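PDB 6K8C: folylpolyglutamate synthase (FolC) from Helicobacter pylori, which probably catalyses the ATP-dependent addition of glutamate to dihydropteroate, making dihydrofolate, and of further glutamates to tetrahydrofolates, making folylpolyglutamates. Local coordinates for residues 64-69 / 90-95; 75-80 / 127-132; 69-74 / 264-269. All blocks are in the same frame, centred on the assembly; numbering follows the deposited sequence.

The three contacts meet round one continuous piece of the Mur ligase-type ATPase domain: helix 58-70, which follows the P-loop, and strand 76-79, reached through the turn 70-73. Strand 91-93, helix 121-132 and loop 264-269 cover it. Interaction 1 sets the helix on strand 91-93, and interaction 2 packs helix 121-132 against strand 76-79; their centres lie about 10 Å apart. The strands are sheet neighbours, joined where His78 N meets Phe92 O at 2.8 Å. Interaction 3 shares Leu69 with interaction 1, its centre about 9 Å away, and brings the late loop onto the helix, with Leu269 CB 3.4 Å from Phe64 CE1. Interactions 2 and 3 are about 18 Å apart between centres.

Interaction 1: 64-69 / 90-95; sequences FLTLLL and RFFLNG
Phe92 reaches from strand 91-93 to Thr66 and Leu67 on helix 58-70, the helix that follows the P-loop and packs on the sheet of the Mur ligase-type ATPase domain. The side chain leaves the strand toward the helix, its CB lying beside His78 of the neighbouring strand. CG is anti to the backbone N (chi1 -170°), a torsion that brings the CD2-CE2 edge of the ring up to the helix. Going round the ring, CD2 is the first atom to touch: the methyl CG2 of Thr66 comes to it at 4.0 Å, at the ring edge and close to its plane. Thr66 can offer that methyl because chi1 of -62° turns OG1 back along its own helix, where Gly62 O accepts a hydrogen bond from it; the polar end is thus satisfied and carbon faces carbon. Over one face, near the CE2 rim, lies Gly95 CA of the same segment, 3.7 Å from Phe92 CE2, and Arg63 adds a cation-pi contact. With 97 Å² buried between the segments the contact is small, and the pairs that meet across it are carbon with carbon. One atom further round from CD2, Phe92 CE2 meets the methyl CD2 of Leu67 obliquely, at 4.4 Å.

Interaction 2: 75-80 / 127-132; sequences KVLHFT and LLAVML
Leu77 and Phe79 of strand 76-79 point toward Ala129 and Leu132 of helix 121-132, a helix-on-sheet layer of the P-loop-type alpha/beta domain. The short axes run nearly antiparallel, at 170° and 9.2 Å, as expected where a helix returns the chain to a parallel neighbouring strand, here 138-142. Ala129 is central to the first shell. Its CB stands over one face of the Phe79 ring, 4.0 Å from the centroid and 28° off the normal, a CH-pi contact leaning toward the CD1 and CG side. The same methyl of Ala129, CB, is met by Leu77 CD2 at 4.2 Å, so it sits between a branched methyl and an aromatic face. One turn further along, the other methyl of Leu77, CD1, presses on Leu132 CB at 3.4 Å, closer than usual for two carbons; the Leu77 chi2 of 142°, away from a staggered value, accompanies this tight fit.

Around this first shell, backbone hydrogen bonds to Tyr138 and Val140 tie Leu77 into the sheet, beside strand 138-142. On its outer side, helix 121-132 is backed by helix 28-41, where Phe38 meets both Val130 and Met131, the residues that follow Ala129 and point away from the strand. Between the two inward-facing residues of the strand, His78 is directed to the other side, and its ND1 is hydrogen-bonded to Arg63 NE.

Interaction 3: 69-74 / 264-269; sequences LADQNF and KNLKPL
Asp71, in the turn that follows the helix after the P-loop, meets Asn265 and Leu266 of the irregular loop 264-269, which lies between helix 241-254 and strand 276-279. The more closely packed part centres on Leu266. Its CG is anti to the backbone N (chi1 -178°), a torsion that directs its isobutyl group onto helix 58-70, where it touches Leu67, in the turn of the helix just before this segment. Leu244 and Tyr230 also touch Leu266, so this side chain is buried among three helices. Across the contact itself, Leu266 CD1 comes 4.0 Å from Asp71 OD2. Toward the solvent side the contact loosens. Asp71 is the second residue of a type I turn, Ala70 to Asn73, closed by Asn73 N to Ala70 O at 3.0 Å. Asp71 OD2 comes 3.7 Å from Leu266 CA and 3.6 Å from Asn265 O; the latter pair are both acceptors, so it is mere proximity. Asp71 and Asn265 are exposed, and the two segments together bury just 86 Å². Lys267 has the opposite charge, yet its NZ stays 6.6 Å from Asp71 OD1, too far for a salt bridge. A water joins the carboxylate to the lysine's backbone, donating weakly to Asp71 OD2 and accepting from Lys267 N at 3.0 Å.

Interaction 1: 64-69 / 90-95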
ATOM      1  N   PHE A  64       6.242   3.855  -7.638  1.00 22.60           N
ATOM      2  CA  PHE A  64       7.238   3.859  -8.710  1.00 18.06           C
ATOM      3  C   PHE A  64       6.680   4.520  -9.962  1.00 23.77           C
ATOM      4  O   PHE A  64       7.330   5.375 -10.575  1.00 24.65           O
ATOM      5  CB  PHE A  64       7.676   2.424  -9.034  1.00 18.64           C
ATOM      6  CG  PHE A  64       8.884   1.955  -8.279  1.00 27.97           C
ATOM      7  CD1 PHE A  64       9.982   2.777  -8.104  1.00 33.37           C
ATOM      8  CD2 PHE A  64       8.929   0.665  -7.764  1.00 32.66           C
ATOM      9  CE1 PHE A  64      11.102   2.324  -7.417  1.00 34.81           C
ATOM     10  CE2 PHE A  64      10.043   0.205  -7.075  1.00 35.50           C
ATOM     11  CZ  PHE A  64      11.131   1.037  -6.902  1.00 36.32           C
ATOM     12  N   LEU A  65       5.464   4.129 -10.358  1.00 21.86           N
ATOM     13  CA  LEU A  65       4.813   4.766 -11.499  1.00 20.37           C
ATOM     14  C   LEU A  65       4.634   6.262 -11.264  1.00 26.19           C
ATOM     15  O   LEU A  65       4.908   7.077 -12.152  1.00 25.05           O
ATOM     16  CB  LEU A  65       3.466   4.095 -11.768  1.00 18.70           C
ATOM     17  CG  LEU A  65       2.581   4.696 -12.866  1.00 23.98           C
ATOM     18  CD1 LEU A  65       3.287   4.682 -14.211  1.00 30.52           C
ATOM     19  CD2 LEU A  65       1.267   3.941 -12.958  1.00 23.56           C
ATOM     20  N   THR A  66       4.168   6.636 -10.065  1.00 24.47           N
ATOM     21  CA  THR A  66       3.999   8.044  -9.708  1.00 23.21           C
ATOM     22  C   THR A  66       5.306   8.821  -9.862  1.00 31.68           C
ATOM     23  O   THR A  66       5.319   9.940 -10.388  1.00 28.80           O
ATOM     24  CB  THR A  66       3.479   8.157  -8.267  1.00 20.80           C
ATOM     25  OG1 THR A  66       2.189   7.540  -8.168  1.00 24.27           O
ATOM     26  CG2 THR A  66       3.359   9.626  -7.832  1.00 25.99           C
ATOM     27  N   LEU A  67       6.417   8.243  -9.390  1.00 25.16           N
ATOM     28  CA  LEU A  67       7.705   8.929  -9.480  1.00 29.81           C
ATOM     29  C   LEU A  67       8.153   9.085 -10.928  1.00 29.59           C
ATOM     30  O   LEU A  67       8.678  10.139 -11.308  1.00 28.85           O
ATOM     31  CB  LEU A  67       8.768   8.181  -8.672  1.00 24.33           C
ATOM     32  CG  LEU A  67       8.530   8.152  -7.159  1.00 32.63           C
ATOM     33  CD1 LEU A  67       9.601   7.326  -6.448  1.00 29.54           C
ATOM     34  CD2 LEU A  67       8.437   9.572  -6.584  1.00 32.55           C
ATOM     35  N   LEU A  68       7.957   8.051 -11.750  1.00 27.02           N
ATOM     36  CA  LEU A  68       8.333   8.149 -13.158  1.00 26.68           C
ATOM     37  C   LEU A  68       7.532   9.237 -13.864  1.00 29.94           C
ATOM     38  O   LEU A  68       8.082  10.029 -14.635  1.00 28.11           O
ATOM     39  CB  LEU A  68       8.136   6.799 -13.852  1.00 26.41           C
ATOM     40  CG  LEU A  68       9.067   5.662 -13.435  1.00 28.05           C
ATOM     41  CD1 LEU A  68       8.480   4.320 -13.838  1.00 28.14           C
ATOM     42  CD2 LEU A  68      10.459   5.852 -14.027  1.00 34.61           C
ATOM     43  N   LEU A  69       6.220   9.284 -13.616  1.00 27.78           N
ATOM     44  CA  LEU A  69       5.388  10.307 -14.244  1.00 27.23           C
ATOM     45  C   LEU A  69       5.786  11.700 -13.775  1.00 36.25           C
ATOM     46  O   LEU A  69       5.890  12.632 -14.585  1.00 30.25           O
ATOM     47  CB  LEU A  69       3.912  10.033 -13.946  1.00 24.17           C
ATOM     48  CG  LEU A  69       3.365   8.748 -14.571  1.00 31.01           C
ATOM     49  CD1 LEU A  69       2.009   8.371 -13.983  1.00 29.85           C
ATOM     50  CD2 LEU A  69       3.270   8.901 -16.077  1.00 28.29           C
ATOM     51  N   ARG A  90      -2.191   8.903   2.967  1.00 23.65           N
ATOM     52  CA  ARG A  90      -2.972   8.315   1.893  1.00 26.25           C
ATOM     53  C   ARG A  90      -2.957   9.147   0.619  1.00 27.38           C
ATOM     54  O   ARG A  90      -3.414   8.655  -0.418  1.00 24.97           O
ATOM     55  CB  ARG A  90      -4.417   8.110   2.368  1.00 25.29           C
ATOM     56  CG  ARG A  90      -4.546   7.044   3.467  1.00 25.20           C
ATOM     57  CD  ARG A  90      -5.873   7.167   4.208  1.00 28.57           C
ATOM     58  NE  ARG A  90      -5.950   6.235   5.328  1.00 26.21           N
ATOM     59  CZ  ARG A  90      -6.652   5.110   5.320  1.00 28.10           C
ATOM     60  NH1 ARG A  90      -7.355   4.775   4.248  1.00 26.00           N
ATOM     61  NH2 ARG A  90      -6.663   4.325   6.392  1.00 27.85           N
ATOM     62  N   PHE A  91      -2.440  10.375   0.660  1.00 22.28           N
ATOM     63  CA  PHE A  91      -2.486  11.283  -0.485  1.00 26.51           C
ATOM     64  C   PHE A  91      -1.081  11.814  -0.755  1.00 28.87           C
ATOM     65  O   PHE A  91      -0.617  12.740  -0.082  1.00 27.93           O
ATOM     66  CB  PHE A  91      -3.475  12.422  -0.234  1.00 29.00           C
ATOM     67  CG  PHE A  91      -4.766  11.977   0.398  1.00 26.83           C
ATOM     68  CD1 PHE A  91      -5.824  11.543  -0.388  1.00 25.78           C
ATOM     69  CD2 PHE A  91      -4.928  12.007   1.779  1.00 25.94           C
ATOM     70  CE1 PHE A  91      -7.028  11.145   0.190  1.00 24.09           C
ATOM     71  CE2 PHE A  91      -6.119  11.600   2.364  1.00 26.23           C
ATOM     72  CZ  PHE A  91      -7.172  11.170   1.566  1.00 23.96           C
ATOM     73  N   PHE A  92      -0.407  11.215  -1.734  1.00 26.96           N
ATOM     74  CA  PHE A  92       0.909  11.653  -2.189  1.00 28.29           C
ATOM     75  C   PHE A  92       0.679  12.536  -3.407  1.00 31.66           C
ATOM     76  O   PHE A  92       0.315  12.038  -4.477  1.00 29.46           O
ATOM     77  CB  PHE A  92       1.787  10.449  -2.526  1.00 25.07           C
ATOM     78  CG  PHE A  92       3.238  10.787  -2.768  1.00 28.72           C
ATOM     79  CD1 PHE A  92       4.106  10.972  -1.707  1.00 32.03           C
ATOM     80  CD2 PHE A  92       3.734  10.884  -4.059  1.00 28.93           C
ATOM     81  CE1 PHE A  92       5.440  11.264  -1.926  1.00 32.33           C
ATOM     82  CE2 PHE A  92       5.074  11.178  -4.289  1.00 27.61           C
ATOM     83  CZ  PHE A  92       5.924  11.367  -3.221  1.00 30.72           C
ATOM     84  N   LEU A  93       0.855  13.844  -3.240  1.00 29.25           N
ATOM     85  CA  LEU A  93       0.425  14.826  -4.230  1.00 31.84           C
ATOM     86  C   LEU A  93       1.625  15.623  -4.724  1.00 27.66           C
ATOM     87  O   LEU A  93       2.286  16.308  -3.936  1.00 31.40           O
ATOM     88  CB  LEU A  93      -0.632  15.762  -3.636  1.00 30.89           C
ATOM     89  CG  LEU A  93      -0.999  16.996  -4.460  1.00 34.85           C
ATOM     90  CD1 LEU A  93      -1.646  16.598  -5.780  1.00 27.68           C
ATOM     91  CD2 LEU A  93      -1.925  17.911  -3.663  1.00 34.11           C
ATOM     92  N   ASN A  94       1.891  15.536  -6.026  1.00 33.23           N
ATOM     93  CA  ASN A  94       2.943  16.311  -6.683  1.00 31.05           C
ATOM     94  C   ASN A  94       4.274  16.183  -5.944  1.00 33.35           C
ATOM     95  O   ASN A  94       4.955  17.168  -5.654  1.00 35.58           O
ATOM     96  CB  ASN A  94       2.527  17.778  -6.829  1.00 31.71           C
ATOM     97  CG  ASN A  94       1.260  17.945  -7.648  1.00 38.77           C
ATOM     98  OD1 ASN A  94       0.969  17.139  -8.531  1.00 35.93           O
ATOM     99  ND2 ASN A  94       0.492  18.988  -7.350  1.00 41.00           N
ATOM    100  N   GLY A  95       4.636  14.943  -5.621  1.00 28.89           N
ATOM    101  CA  GLY A  95       5.950  14.642  -5.096  1.00 30.85           C
ATOM    102  C   GLY A  95       6.089  14.637  -3.590  1.00 33.24           C
ATOM    103  O   GLY A  95       7.195  14.386  -3.093  1.00 29.95           O
TER

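Interaction 2: 75-80 / 127-132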
ATOM      1  N   LYS A  75       1.752  16.326 -13.143  1.00 30.97           N
ATOM      2  CA  LYS A  75       1.141  16.421 -11.825  1.00 31.67           C
ATOM      3  C   LYS A  75       0.396  15.122 -11.545  1.00 27.15           C
ATOM      4  O   LYS A  75      -0.464  14.715 -12.332  1.00 30.86           O
ATOM      5  CB  LYS A  75       0.200  17.624 -11.750  1.00 30.93           C
ATOM      6  CG  LYS A  75       0.922  18.961 -11.753  1.00 37.69           C
ATOM      7  CD  LYS A  75      -0.018  20.097 -11.364  1.00 52.37           C
ATOM      8  CE  LYS A  75       0.012  21.226 -12.384  1.00 64.17           C
ATOM      9  NZ  LYS A  75      -1.354  21.753 -12.671  1.00 57.85           N
ATOM     10  N   VAL A  76       0.736  14.465 -10.438  1.00 30.48           N
ATOM     11  CA  VAL A  76       0.214  13.141 -10.122  1.00 27.76           C
ATOM     12  C   VAL A  76      -0.192  13.093  -8.655  1.00 25.96           C
ATOM     13  O   VAL A  76       0.538  13.572  -7.782  1.00 26.66           O
ATOM     14  CB  VAL A  76       1.253  12.033 -10.413  1.00 24.62           C
ATOM     15  CG1 VAL A  76       0.629  10.650 -10.233  1.00 26.21           C
ATOM     16  CG2 VAL A  76       1.834  12.186 -11.811  1.00 26.89           C
ATOM     17  N   LEU A  77      -1.339  12.482  -8.379  1.00 26.19           N
ATOM     18  CA  LEU A  77      -1.727  12.128  -7.023  1.00 24.16           C
ATOM     19  C   LEU A  77      -1.761  10.614  -6.892  1.00 23.03           C
ATOM     20  O   LEU A  77      -2.398   9.932  -7.702  1.00 26.20           O
ATOM     21  CB  LEU A  77      -3.093  12.707  -6.652  1.00 24.29           C
ATOM     22  CG  LEU A  77      -3.399  12.532  -5.159  1.00 27.38           C
ATOM     23  CD1 LEU A  77      -4.117  13.763  -4.642  1.00 26.79           C
ATOM     24  CD2 LEU A  77      -4.217  11.277  -4.870  1.00 27.49           C
ATOM     25  N   HIS A  78      -1.095  10.099  -5.863  1.00 24.77           N
ATOM     26  CA  HIS A  78      -1.083   8.676  -5.559  1.00 26.76           C
ATOM     27  C   HIS A  78      -1.903   8.446  -4.297  1.00 22.26           C
ATOM     28  O   HIS A  78      -1.533   8.919  -3.216  1.00 24.10           O
ATOM     29  CB  HIS A  78       0.344   8.161  -5.376  1.00 22.65           C
ATOM     30  CG  HIS A  78       0.429   6.680  -5.187  1.00 24.20           C
ATOM     31  ND1 HIS A  78       1.510   6.065  -4.591  1.00 23.70           N
ATOM     32  CD2 HIS A  78      -0.428   5.690  -5.526  1.00 22.50           C
ATOM     33  CE1 HIS A  78       1.318   4.758  -4.578  1.00 21.84           C
ATOM     34  NE2 HIS A  78       0.150   4.503  -5.139  1.00 24.10           N
ATOM     35  N   PHE A  79      -3.004   7.722  -4.441  1.00 23.25           N
ATOM     36  CA  PHE A  79      -3.946   7.454  -3.361  1.00 22.83           C
ATOM     37  C   PHE A  79      -3.730   6.027  -2.873  1.00 22.86           C
ATOM     38  O   PHE A  79      -3.895   5.084  -3.646  1.00 24.41           O
ATOM     39  CB  PHE A  79      -5.373   7.643  -3.873  1.00 24.69           C
ATOM     40  CG  PHE A  79      -6.444   7.257  -2.892  1.00 25.25           C
ATOM     41  CD1 PHE A  79      -6.562   7.908  -1.678  1.00 27.90           C
ATOM     42  CD2 PHE A  79      -7.358   6.262  -3.210  1.00 30.10           C
ATOM     43  CE1 PHE A  79      -7.563   7.565  -0.790  1.00 26.59           C
ATOM     44  CE2 PHE A  79      -8.362   5.913  -2.327  1.00 31.45           C
ATOM     45  CZ  PHE A  79      -8.465   6.566  -1.119  1.00 26.14           C
ATOM     46  N   THR A  80      -3.364   5.867  -1.599  1.00 23.48           N
ATOM     47  CA  THR A  80      -3.060   4.554  -1.038  1.00 26.90           C
ATOM     48  C   THR A  80      -3.858   4.331   0.239  1.00 33.52           C
ATOM     49  O   THR A  80      -4.486   5.245   0.773  1.00 26.42           O
ATOM     50  CB  THR A  80      -1.565   4.400  -0.737  1.00 27.80           C
ATOM     51  OG1 THR A  80      -1.176   5.377   0.240  1.00 27.44           O
ATOM     52  CG2 THR A  80      -0.748   4.595  -1.998  1.00 25.15           C
ATOM     53  N   LEU A 127     -13.262  10.351  -2.201  1.00 29.13           N
ATOM     54  CA  LEU A 127     -13.679  11.668  -2.676  1.00 27.25           C
ATOM     55  C   LEU A 127     -12.619  12.719  -2.383  1.00 25.00           C
ATOM     56  O   LEU A 127     -12.388  13.618  -3.199  1.00 28.82           O
ATOM     57  CB  LEU A 127     -15.014  12.081  -2.043  1.00 26.51           C
ATOM     58  CG  LEU A 127     -16.260  11.276  -2.417  1.00 30.76           C
ATOM     59  CD1 LEU A 127     -17.499  11.947  -1.815  1.00 34.07           C
ATOM     60  CD2 LEU A 127     -16.409  11.128  -3.926  1.00 28.96           C
ATOM     61  N   LEU A 128     -11.976  12.634  -1.215  1.00 22.89           N
ATOM     62  CA  LEU A 128     -10.898  13.562  -0.904  1.00 24.78           C
ATOM     63  C   LEU A 128      -9.767  13.446  -1.923  1.00 26.70           C
ATOM     64  O   LEU A 128      -9.195  14.459  -2.347  1.00 28.07           O
ATOM     65  CB  LEU A 128     -10.376  13.310   0.511  1.00 24.98           C
ATOM     66  CG  LEU A 128     -11.247  13.780   1.680  1.00 25.10           C
ATOM     67  CD1 LEU A 128     -10.693  13.244   2.990  1.00 28.15           C
ATOM     68  CD2 LEU A 128     -11.342  15.299   1.705  1.00 27.57           C
ATOM     69  N   ALA A 129      -9.436  12.220  -2.333  1.00 25.65           N
ATOM     70  CA  ALA A 129      -8.400  12.036  -3.344  1.00 24.49           C
ATOM     71  C   ALA A 129      -8.787  12.702  -4.659  1.00 27.06           C
ATOM     72  O   ALA A 129      -7.966  13.381  -5.287  1.00 26.08           O
ATOM     73  CB  ALA A 129      -8.125  10.543  -3.555  1.00 24.21           C
ATOM     74  N   VAL A 130     -10.037  12.520  -5.093  1.00 24.09           N
ATOM     75  CA  VAL A 130     -10.482  13.132  -6.344  1.00 23.89           C
ATOM     76  C   VAL A 130     -10.458  14.649  -6.234  1.00 32.06           C
ATOM     77  O   VAL A 130     -10.068  15.346  -7.179  1.00 31.00           O
ATOM     78  CB  VAL A 130     -11.879  12.618  -6.730  1.00 30.70           C
ATOM     79  CG1 VAL A 130     -12.342  13.263  -8.047  1.00 34.58           C
ATOM     80  CG2 VAL A 130     -11.880  11.106  -6.831  1.00 32.95           C
ATOM     81  N   MET A 131     -10.876  15.189  -5.083  1.00 27.74           N
ATOM     82  CA  MET A 131     -10.831  16.636  -4.884  1.00 28.68           C
ATOM     83  C   MET A 131      -9.398  17.148  -4.958  1.00 41.56           C
ATOM     84  O   MET A 131      -9.114  18.162  -5.610  1.00 32.64           O
ATOM     85  CB  MET A 131     -11.461  17.007  -3.538  1.00 33.16           C
ATOM     86  CG  MET A 131     -12.978  17.060  -3.543  1.00 42.98           C
ATOM     87  SD  MET A 131     -13.641  18.420  -4.534  1.00 38.90           S
ATOM     88  CE  MET A 131     -13.011  19.831  -3.631  1.00 38.62           C
ATOM     89  N   LEU A 132      -8.476  16.447  -4.296  1.00 29.30           N
ATOM     90  CA  LEU A 132      -7.081  16.864  -4.288  1.00 33.64           C
ATOM     91  C   LEU A 132      -6.429  16.749  -5.657  1.00 30.96           C
ATOM     92  O   LEU A 132      -5.455  17.461  -5.918  1.00 29.43           O
ATOM     93  CB  LEU A 132      -6.298  16.034  -3.276  1.00 31.62           C
ATOM     94  CG  LEU A 132      -6.646  16.278  -1.812  1.00 34.89           C
ATOM     95  CD1 LEU A 132      -5.970  15.240  -0.932  1.00 28.84           C
ATOM     96  CD2 LEU A 132      -6.241  17.680  -1.402  1.00 33.08           C
TER

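Interaction 3: 69-74 / 264-269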
ATOM      1  N   LEU A  69       6.220   9.284 -13.616  1.00 27.78           N
ATOM      2  CA  LEU A  69       5.388  10.307 -14.244  1.00 27.23           C
ATOM      3  C   LEU A  69       5.786  11.700 -13.775  1.00 36.25           C
ATOM      4  O   LEU A  69       5.890  12.632 -14.585  1.00 30.25           O
ATOM      5  CB  LEU A  69       3.912  10.033 -13.946  1.00 24.17           C
ATOM      6  CG  LEU A  69       3.365   8.748 -14.571  1.00 31.01           C
ATOM      7  CD1 LEU A  69       2.009   8.371 -13.983  1.00 29.85           C
ATOM      8  CD2 LEU A  69       3.270   8.901 -16.077  1.00 28.29           C
ATOM      9  N   ALA A  70       6.026  11.860 -12.470  1.00 26.84           N
ATOM     10  CA  ALA A  70       6.457  13.151 -11.942  1.00 34.88           C
ATOM     11  C   ALA A  70       7.775  13.596 -12.558  1.00 31.01           C
ATOM     12  O   ALA A  70       7.995  14.799 -12.744  1.00 33.01           O
ATOM     13  CB  ALA A  70       6.577  13.083 -10.418  1.00 28.50           C
ATOM     14  N   ASP A  71       8.656  12.646 -12.885  1.00 29.91           N
ATOM     15  CA  ASP A  71       9.924  12.966 -13.534  1.00 31.08           C
ATOM     16  C   ASP A  71       9.742  13.496 -14.951  1.00 37.83           C
ATOM     17  O   ASP A  71      10.684  14.070 -15.508  1.00 35.24           O
ATOM     18  CB  ASP A  71      10.828  11.735 -13.565  1.00 33.19           C
ATOM     19  CG  ASP A  71      11.858  11.740 -12.457  1.00 47.21           C
ATOM     20  OD1 ASP A  71      11.903  12.730 -11.697  1.00 43.13           O
ATOM     21  OD2 ASP A  71      12.619  10.755 -12.342  1.00 49.65           O
ATOM     22  N   GLN A  72       8.571  13.296 -15.554  1.00 29.73           N
ATOM     23  CA  GLN A  72       8.239  13.904 -16.832  1.00 30.28           C
ATOM     24  C   GLN A  72       7.479  15.211 -16.673  1.00 34.55           C
ATOM     25  O   GLN A  72       6.834  15.662 -17.625  1.00 39.12           O
ATOM     26  CB  GLN A  72       7.433  12.927 -17.689  1.00 33.99           C
ATOM     27  CG  GLN A  72       8.180  11.651 -17.993  1.00 26.62           C
ATOM     28  CD  GLN A  72       9.480  11.915 -18.733  1.00 43.59           C
ATOM     29  OE1 GLN A  72       9.546  12.783 -19.601  1.00 42.33           O
ATOM     30  NE2 GLN A  72      10.523  11.172 -18.385  1.00 33.66           N
ATOM     31  N   ASN A  73       7.539  15.816 -15.485  1.00 38.13           N
ATOM     32  CA  ASN A  73       6.876  17.088 -15.192  1.00 39.99           C
ATOM     33  C   ASN A  73       5.357  16.965 -15.290  1.00 41.70           C
ATOM     34  O   ASN A  73       4.668  17.891 -15.721  1.00 40.28           O
ATOM     35  CB  ASN A  73       7.395  18.211 -16.095  1.00 43.34           C
ATOM     36  CG  ASN A  73       7.184  19.585 -15.494  1.00 51.56           C
ATOM     37  OD1 ASN A  73       7.107  19.739 -14.273  1.00 54.84           O
ATOM     38  ND2 ASN A  73       7.081  20.595 -16.349  1.00 74.91           N
ATOM     39  N   PHE A  74       4.825  15.816 -14.885  1.00 36.72           N
ATOM     40  CA  PHE A  74       3.385  15.636 -14.780  1.00 34.25           C
ATOM     41  C   PHE A  74       2.951  15.784 -13.329  1.00 28.09           C
ATOM     42  O   PHE A  74       3.681  15.424 -12.401  1.00 33.16           O
ATOM     43  CB  PHE A  74       2.944  14.270 -15.310  1.00 30.69           C
ATOM     44  CG  PHE A  74       2.970  14.160 -16.806  1.00 34.65           C
ATOM     45  CD1 PHE A  74       2.201  15.003 -17.592  1.00 37.69           C
ATOM     46  CD2 PHE A  74       3.755  13.203 -17.428  1.00 35.15           C
ATOM     47  CE1 PHE A  74       2.222  14.900 -18.972  1.00 40.75           C
ATOM     48  CE2 PHE A  74       3.781  13.093 -18.803  1.00 35.10           C
ATOM     49  CZ  PHE A  74       3.017  13.941 -19.579  1.00 33.96           C
ATOM     50  N   LYS A 264      17.787   6.362 -15.157  1.00 38.76           N
ATOM     51  CA  LYS A 264      19.082   6.929 -14.798  1.00 45.03           C
ATOM     52  C   LYS A 264      18.940   8.007 -13.732  1.00 48.98           C
ATOM     53  O   LYS A 264      19.759   8.089 -12.809  1.00 53.11           O
ATOM     54  CB  LYS A 264      19.775   7.489 -16.041  1.00 49.95           C
ATOM     55  CG  LYS A 264      20.998   6.689 -16.464  1.00 62.44           C
ATOM     56  CD  LYS A 264      21.275   6.830 -17.951  1.00 62.05           C
ATOM     57  CE  LYS A 264      22.155   5.694 -18.452  1.00 67.04           C
ATOM     58  NZ  LYS A 264      22.082   5.542 -19.934  1.00 73.10           N
ATOM     59  N   ASN A 265      17.899   8.832 -13.828  1.00 42.90           N
ATOM     60  CA  ASN A 265      17.674   9.911 -12.876  1.00 50.66           C
ATOM     61  C   ASN A 265      16.488   9.652 -11.955  1.00 42.21           C
ATOM     62  O   ASN A 265      16.042  10.573 -11.265  1.00 42.29           O
ATOM     63  CB  ASN A 265      17.481  11.236 -13.617  1.00 51.62           C
ATOM     64  CG  ASN A 265      18.642  11.562 -14.529  1.00 57.73           C
ATOM     65  OD1 ASN A 265      19.796  11.283 -14.205  1.00 55.12           O
ATOM     66  ND2 ASN A 265      18.344  12.152 -15.680  1.00 69.12           N
ATOM     67  N   LEU A 266      15.962   8.431 -11.929  1.00 40.69           N
ATOM     68  CA  LEU A 266      14.889   8.112 -10.997  1.00 37.42           C
ATOM     69  C   LEU A 266      15.414   8.196  -9.571  1.00 42.21           C
ATOM     70  O   LEU A 266      16.456   7.619  -9.249  1.00 34.71           O
ATOM     71  CB  LEU A 266      14.329   6.719 -11.281  1.00 34.72           C
ATOM     72  CG  LEU A 266      13.160   6.253 -10.410  1.00 35.84           C
ATOM     73  CD1 LEU A 266      11.959   7.173 -10.583  1.00 41.05           C
ATOM     74  CD2 LEU A 266      12.782   4.810 -10.730  1.00 29.69           C
ATOM     75  N   LYS A 267      14.704   8.938  -8.721  1.00 36.56           N
ATOM     76  CA  LYS A 267      15.107   9.073  -7.335  1.00 29.85           C
ATOM     77  C   LYS A 267      14.866   7.760  -6.594  1.00 30.48           C
ATOM     78  O   LYS A 267      14.050   6.937  -7.016  1.00 34.03           O
ATOM     79  CB  LYS A 267      14.338  10.217  -6.667  1.00 34.12           C
ATOM     80  CG  LYS A 267      12.858   9.929  -6.458  1.00 31.94           C
ATOM     81  CD  LYS A 267      12.218  10.933  -5.503  1.00 39.85           C
ATOM     82  CE  LYS A 267      12.230  12.328  -6.089  1.00 37.53           C
ATOM     83  NZ  LYS A 267      11.575  13.316  -5.178  1.00 49.98           N
ATOM     84  N   PRO A 268      15.587   7.527  -5.497  1.00 35.85           N
ATOM     85  CA  PRO A 268      15.368   6.294  -4.729  1.00 34.31           C
ATOM     86  C   PRO A 268      13.966   6.252  -4.142  1.00 35.27           C
ATOM     87  O   PRO A 268      13.467   7.244  -3.605  1.00 32.15           O
ATOM     88  CB  PRO A 268      16.436   6.362  -3.630  1.00 36.99           C
ATOM     89  CG  PRO A 268      16.817   7.802  -3.546  1.00 44.02           C
ATOM     90  CD  PRO A 268      16.678   8.341  -4.938  1.00 37.66           C
ATOM     91  N   LEU A 269      13.329   5.085  -4.250  1.00 35.90           N
ATOM     92  CA  LEU A 269      11.978   4.921  -3.727  1.00 34.55           C
ATOM     93  C   LEU A 269      11.998   4.897  -2.207  1.00 41.76           C
ATOM     94  O   LEU A 269      12.760   4.146  -1.592  1.00 32.96           O
ATOM     95  CB  LEU A 269      11.339   3.634  -4.255  1.00 30.57           C
ATOM     96  CG  LEU A 269       9.996   3.308  -3.591  1.00 33.96           C
ATOM     97  CD1 LEU A 269       8.971   4.389  -3.915  1.00 36.78           C
ATOM     98  CD2 LEU A 269       9.475   1.932  -3.993  1.00 42.69           C
TER
HETATM   99  O   HOH W   1      12.572  10.843  -9.518  1.00 46.04           O